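Local coordinates for protein thioredoxin Reductase (Burkholderia cenocepacia, PDB 4F82) that probably reduces hydrogen peroxide and organic hydroperoxides to water and alcohols as a thiol-dependent peroxiredoxin of the Prx5 subfamily, at residues 19-24 and 111-116; 76-81 and 169-174. All coordinates share one frame; numbering follows the deposited sequence.

Contact 1. Residues 19-24 and 111-116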
loop_
_atom_site.group_PDB
_atom_site.type_symbol
_atom_site.label_atom_id
_atom_site.label_comp_id
_atom_site.label_asym_id
_atom_site.label_seq_id
_atom_site.Cartn_x
_atom_site.Cartn_y
_atom_site.Cartn_z
ATOM N N ALA A 19 13.158 -4.817 14.092
ATOM C CA ALA A 19 12.776 -3.872 13.031
ATOM C C ALA A 19 11.734 -2.938 13.599
ATOM O O ALA A 19 11.173 -3.202 14.670
ATOM C CB ALA A 19 12.200 -4.614 11.812
ATOM N N GLN A 20 11.465 -1.828 12.905
ATOM C CA GLN A 20 10.402 -0.954 13.347
ATOM C C GLN A 20 9.143 -1.196 12.519
ATOM O O GLN A 20 9.143 -1.056 11.295
ATOM C CB GLN A 20 10.838 0.539 13.341
ATOM C CG GLN A 20 9.715 1.514 13.691
ATOM C CD GLN A 20 10.212 2.959 13.727
ATOM O OE1 GLN A 20 10.240 3.647 12.700
ATOM N NE2 GLN A 20 10.603 3.418 14.909
ATOM N N LEU A 21 8.062 -1.550 13.205
ATOM C CA LEU A 21 6.778 -1.761 12.554
ATOM C C LEU A 21 5.836 -0.679 13.067
ATOM O O LEU A 21 6.125 -0.033 14.069
ATOM C CB LEU A 21 6.221 -3.146 12.905
ATOM C CG LEU A 21 6.971 -4.391 12.407
ATOM C CD1 LEU A 21 6.284 -5.710 12.820
ATOM C CD2 LEU A 21 7.119 -4.327 10.913
ATOM N N PHE A 22 4.729 -0.477 12.373
ATOM C CA PHE A 22 3.678 0.430 12.824
ATOM C C PHE A 22 2.322 -0.287 12.885
ATOM O O PHE A 22 1.935 -1.052 11.970
ATOM C CB PHE A 22 3.542 1.659 11.860
ATOM C CG PHE A 22 4.714 2.628 11.874
ATOM C CD1 PHE A 22 4.586 3.896 12.443
ATOM C CD2 PHE A 22 5.930 2.299 11.274
ATOM C CE1 PHE A 22 5.679 4.801 12.456
ATOM C CE2 PHE A 22 7.036 3.221 11.282
ATOM C CZ PHE A 22 6.902 4.456 11.852
ATOM N N GLU A 23 1.565 0.005 13.938
ATOM C CA GLU A 23 0.170 -0.461 14.043
ATOM C C GLU A 23 -0.755 0.728 14.212
ATOM O O GLU A 23 -0.501 1.631 15.029
ATOM C CB GLU A 23 0.005 -1.437 15.210
ATOM C CG GLU A 23 -1.430 -1.902 15.406
ATOM C CD GLU A 23 -1.593 -2.798 16.600
ATOM O OE1 GLU A 23 -0.800 -2.663 17.577
ATOM O OE2 GLU A 23 -2.541 -3.621 16.574
ATOM N N PHE A 24 -1.829 0.745 13.420
ATOM C CA PHE A 24 -2.763 1.858 13.462
ATOM C C PHE A 24 -3.678 1.634 14.656
ATOM O O PHE A 24 -4.291 0.567 14.761
ATOM C CB PHE A 24 -3.563 1.903 12.154
ATOM C CG PHE A 24 -4.406 3.151 11.992
ATOM C CD1 PHE A 24 -3.923 4.238 11.259
ATOM C CD2 PHE A 24 -5.671 3.243 12.580
ATOM C CE1 PHE A 24 -4.688 5.414 11.092
ATOM C CE2 PHE A 24 -6.450 4.410 12.427
ATOM C CZ PHE A 24 -5.963 5.497 11.660
ATOM N N ARG A 111 -3.305 -8.464 15.360
ATOM C CA ARG A 111 -2.666 -7.153 15.246
ATOM C C ARG A 111 -2.223 -6.984 13.790
ATOM O O ARG A 111 -1.566 -7.886 13.219
ATOM C CB ARG A 111 -1.461 -7.076 16.146
ATOM C CG ARG A 111 -1.791 -7.167 17.637
ATOM C CD ARG A 111 -0.547 -6.998 18.486
ATOM N NE ARG A 111 -0.047 -5.627 18.392
ATOM C CZ ARG A 111 1.130 -5.222 18.868
ATOM N NH1 ARG A 111 1.929 -6.090 19.488
ATOM N NH2 ARG A 111 1.507 -3.947 18.752
ATOM N N MET A 112 -2.608 -5.864 13.180
ATOM C CA MET A 112 -2.241 -5.552 11.793
ATOM C C MET A 112 -0.961 -4.715 11.789
ATOM O O MET A 112 -0.986 -3.495 12.017
ATOM C CB MET A 112 -3.393 -4.821 11.100
ATOM C CG MET A 112 -4.719 -5.617 11.200
ATOM S SD MET A 112 -4.683 -7.309 10.481
ATOM C CE MET A 112 -4.670 -6.963 8.699
ATOM N N MET A 113 0.154 -5.408 11.563
ATOM C CA MET A 113 1.494 -4.857 11.725
ATOM C C MET A 113 2.094 -4.450 10.366
ATOM O O MET A 113 2.500 -5.288 9.536
ATOM C CB MET A 113 2.377 -5.851 12.484
ATOM C CG MET A 113 1.791 -6.310 13.855
ATOM S SD MET A 113 1.752 -4.924 14.985
ATOM C CE MET A 113 3.409 -5.038 15.618
ATOM N N ALA A 114 2.132 -3.134 10.152
ATOM C CA ALA A 114 2.601 -2.541 8.902
ATOM C C ALA A 114 4.122 -2.619 8.799
ATOM O O ALA A 114 4.832 -2.108 9.657
ATOM C CB ALA A 114 2.175 -1.068 8.878
ATOM N N ASP A 115 4.637 -3.233 7.736
ATOM C CA ASP A 115 6.076 -3.204 7.484
ATOM C C ASP A 115 6.247 -2.447 6.153
ATOM O O ASP A 115 6.825 -2.970 5.190
ATOM C CB ASP A 115 6.592 -4.651 7.337
ATOM C CG ASP A 115 8.102 -4.729 7.169
ATOM O OD1 ASP A 115 8.834 -3.891 7.738
ATOM O OD2 ASP A 115 8.575 -5.636 6.426
ATOM N N GLY A 116 5.726 -1.223 6.083
ATOM C CA GLY A 116 5.628 -0.542 4.777
ATOM C C GLY A 116 6.955 -0.141 4.106
ATOM O O GLY A 116 6.991 0.208 2.909
HETATM O O HOH W 1 -4.238 -3.952 14.380
HETATM O O HOH W 2 -2.606 -1.458 11.716
#

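Contact 2. Residues 76-81 and 169-174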
loop_
_atom_site.group_PDB
_atom_site.type_symbol
_atom_site.label_atom_id
_atom_site.label_comp_id
_atom_site.label_asym_id
_atom_site.label_seq_id
_atom_site.Cartn_x
_atom_site.Cartn_y
_atom_site.Cartn_z
ATOM N N GLU A 76 -9.494 -17.467 18.938
ATOM C CA GLU A 76 -9.841 -18.055 20.251
ATOM C C GLU A 76 -9.114 -19.377 20.522
ATOM O O GLU A 76 -8.575 -19.570 21.606
ATOM C CB GLU A 76 -11.362 -18.241 20.413
ATOM N N GLN A 77 -9.076 -20.281 19.546
ATOM C CA GLN A 77 -8.390 -21.552 19.748
ATOM C C GLN A 77 -6.891 -21.359 19.903
ATOM O O GLN A 77 -6.271 -22.011 20.747
ATOM C CB GLN A 77 -8.651 -22.515 18.591
ATOM C CG GLN A 77 -10.099 -22.864 18.371
ATOM C CD GLN A 77 -10.316 -23.394 16.971
ATOM O OE1 GLN A 77 -10.766 -22.672 16.085
ATOM N NE2 GLN A 77 -9.977 -24.652 16.762
ATOM N N LEU A 78 -6.306 -20.449 19.123
ATOM C CA LEU A 78 -4.852 -20.233 19.236
ATOM C C LEU A 78 -4.539 -19.661 20.602
ATOM O O LEU A 78 -3.606 -20.112 21.234
ATOM C CB LEU A 78 -4.279 -19.360 18.088
ATOM C CG LEU A 78 -4.310 -19.969 16.681
ATOM C CD1 LEU A 78 -4.232 -18.909 15.595
ATOM C CD2 LEU A 78 -3.183 -20.995 16.515
ATOM N N ARG A 79 -5.359 -18.742 21.114
ATOM C CA ARG A 79 -5.107 -18.202 22.453
ATOM C C ARG A 79 -5.299 -19.234 23.574
ATOM O O ARG A 79 -4.514 -19.264 24.520
ATOM C CB ARG A 79 -5.893 -16.899 22.685
ATOM C CG ARG A 79 -5.235 -15.749 21.889
ATOM C CD ARG A 79 -6.146 -14.597 21.536
ATOM N NE ARG A 79 -6.372 -13.539 22.539
ATOM C CZ ARG A 79 -5.584 -13.190 23.569
ATOM N NH1 ARG A 79 -4.436 -13.801 23.846
ATOM N NH2 ARG A 79 -5.966 -12.185 24.353
ATOM N N ALA A 80 -6.296 -20.113 23.439
ATOM C CA ALA A 80 -6.486 -21.223 24.396
ATOM C C ALA A 80 -5.264 -22.138 24.419
ATOM O O ALA A 80 -4.993 -22.752 25.438
ATOM C CB ALA A 80 -7.774 -22.053 24.081
ATOM N N ALA A 81 -4.554 -22.243 23.296
ATOM C CA ALA A 81 -3.387 -23.134 23.205
ATOM C C ALA A 81 -2.120 -22.474 23.725
ATOM O O ALA A 81 -1.053 -23.072 23.671
ATOM C CB ALA A 81 -3.172 -23.639 21.757
ATOM N N SER A 169 -3.289 -25.002 9.687
ATOM C CA SER A 169 -1.988 -25.651 9.697
ATOM C C SER A 169 -1.162 -25.241 10.910
ATOM O O SER A 169 -0.484 -26.072 11.491
ATOM C CB SER A 169 -1.186 -25.328 8.444
ATOM O OG SER A 169 -1.874 -25.758 7.288
ATOM N N VAL A 170 -1.188 -23.960 11.255
ATOM C CA VAL A 170 -0.460 -23.488 12.415
ATOM C C VAL A 170 -0.958 -24.116 13.716
ATOM O O VAL A 170 -0.160 -24.596 14.547
ATOM C CB VAL A 170 -0.494 -21.958 12.462
ATOM C CG1 VAL A 170 0.011 -21.477 13.803
ATOM C CG2 VAL A 170 0.367 -21.437 11.351
ATOM N N LEU A 171 -2.276 -24.158 13.901
ATOM C CA LEU A 171 -2.836 -24.760 15.095
ATOM C C LEU A 171 -2.405 -26.226 15.165
ATOM O O LEU A 171 -2.041 -26.728 16.251
ATOM C CB LEU A 171 -4.375 -24.654 15.072
ATOM C CG LEU A 171 -5.079 -25.208 16.321
ATOM C CD1 LEU A 171 -4.604 -24.459 17.567
ATOM C CD2 LEU A 171 -6.593 -25.141 16.164
ATOM N N ALA A 172 -2.408 -26.891 14.003
ATOM C CA ALA A 172 -2.066 -28.318 13.934
ATOM C C ALA A 172 -0.604 -28.584 14.254
ATOM O O ALA A 172 -0.241 -29.714 14.579
ATOM C CB ALA A 172 -2.413 -28.916 12.557
ATOM N N THR A 173 0.230 -27.553 14.158
ATOM C CA THR A 173 1.675 -27.761 14.273
ATOM C C THR A 173 2.273 -27.054 15.486
ATOM O O THR A 173 3.515 -26.955 15.612
ATOM C CB THR A 173 2.419 -27.321 12.994
ATOM O OG1 THR A 173 1.963 -26.010 12.608
ATOM C CG2 THR A 173 2.191 -28.324 11.861
ATOM N N LEU A 174 1.416 -26.550 16.372
ATOM C CA LEU A 174 1.914 -26.037 17.647
ATOM C C LEU A 174 2.499 -27.220 18.379
ATOM O O LEU A 174 2.005 -28.336 18.238
ATOM C CB LEU A 174 0.779 -25.460 18.480
ATOM C CG LEU A 174 0.144 -24.224 17.857
ATOM C CD1 LEU A 174 -0.938 -23.740 18.782
ATOM C CD2 LEU A 174 1.191 -23.121 17.624
#

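Contact 1. Residues 19-24 and 111-116
Glu23 carries CG anti to its backbone N (chi1 177°) and runs on extended, while Arg111 bends at chi3 (69°); the two chains meet at about a right angle, carboxylate against guanidinium. The arginine grips side-on with two nitrogens, NE and NH2, converging on one oxygen: NH2 of Arg111 lies 2.9 Å from OE1 of Glu23, and NE of Arg111 lies 3.2 Å from the same OE1. That oxygen sits close to the guanidinium plane, whereas both N-H groups reach it from above one face of the tilted carboxylate. The other oxygen, OE2 of Glu23, accepts from a water that in turn takes the N-H of Met112, tying the acid to the opposite backbone. Arg111 NH1 turns elsewhere, to Glu85 and Gln44, and these partners together with OE1 fix the rotation of the guanidinium. SD of Met113 lies over one guanidinium face, off toward its rim, and also touches CB of Glu23 at 3.9 Å.

The strands are antiparallel neighbours in the central sheet of the thioredoxin-like peroxiredoxin fold, where 111-114 also pairs in parallel with 85-90. Phe22 and Ala114 form a hydrogen-bonded pair: Ala114 N reaches Phe22 O at 2.8 Å, and Phe22 N reaches Ala114 O at 3.2 Å. Toward Phe24 direct pairing gives way to a second water, which bridges Phe24 N and Met112 O. Leu21 brings CD1 against CB of Met113 (3.9 Å) and CD2 against CB of Asp115 (3.6 Å). The Asp115 carboxylate is bound to Thr121 and the backbone N of Phe120. On the Phe22 and Ala114 face Ala94 of helix 94-103 packs against both side chains, and Gly134 of the second subunit also touches Phe22.

Contact 2. Residues 76-81 and 169-174
The CA atoms of Leu78 and Leu171 come within 6.5 Å where the last turns of two helices meet, and those of Ala81 and Leu174 stand 8.2 Å apart just beyond the helical turns. Leu78 supplies the middle of the contact through one methyl: its CD2 rests 3.9 Å from CD1 of Leu171, also approaches CA and CB of that residue, and has CG1 of Val170 and CD1 of Leu174 at 4.2 Å each. Leu171 swings CG away from its own N (chi1 -178°), which turns its other branch to Gln77; CD2 of Leu171 lies 3.5 Å from NE2 of Gln77, the amide chain crossing the leucine at about a right angle.

In this thioredoxin-like fold the pairing joins the end of helix 61-80 to the C-terminal helix 167-172 on one side of the central sheet. Val170 faces inward against Val51, Ala143 and Val145 of the sheet, and Tyr71 touches both Val170 and Leu78. Further along both segments, CD1 of Leu174 meets CB of Ala81 at 3.7 Å. OG1 of Thr173 donates back to the carbonyl O of Ser169, 2.7 Å away.

Overall arrangement
Contact 1 is a buried strand-to-strand pairing, whereas contact 2 is a partly buried helix-to-helix seam with exposed residues at its margin. They lie on opposite sides of the chain's centre, about 23 Å between their own centres, and share no element. Their chemistry follows this placing: 19-24 and 111-116 are joined by backbone bonds, a salt bridge and waters, while 76-81 and 169-174 meet through apolar branches with no hydrogen bond between them. Contact 1 also lies nearer the predicted peroxidatic centre, the side chain of Met112 being about 8 Å from that of Cys63; contact 2 is remote from it, although helix 61-80 carries that cysteine near its start.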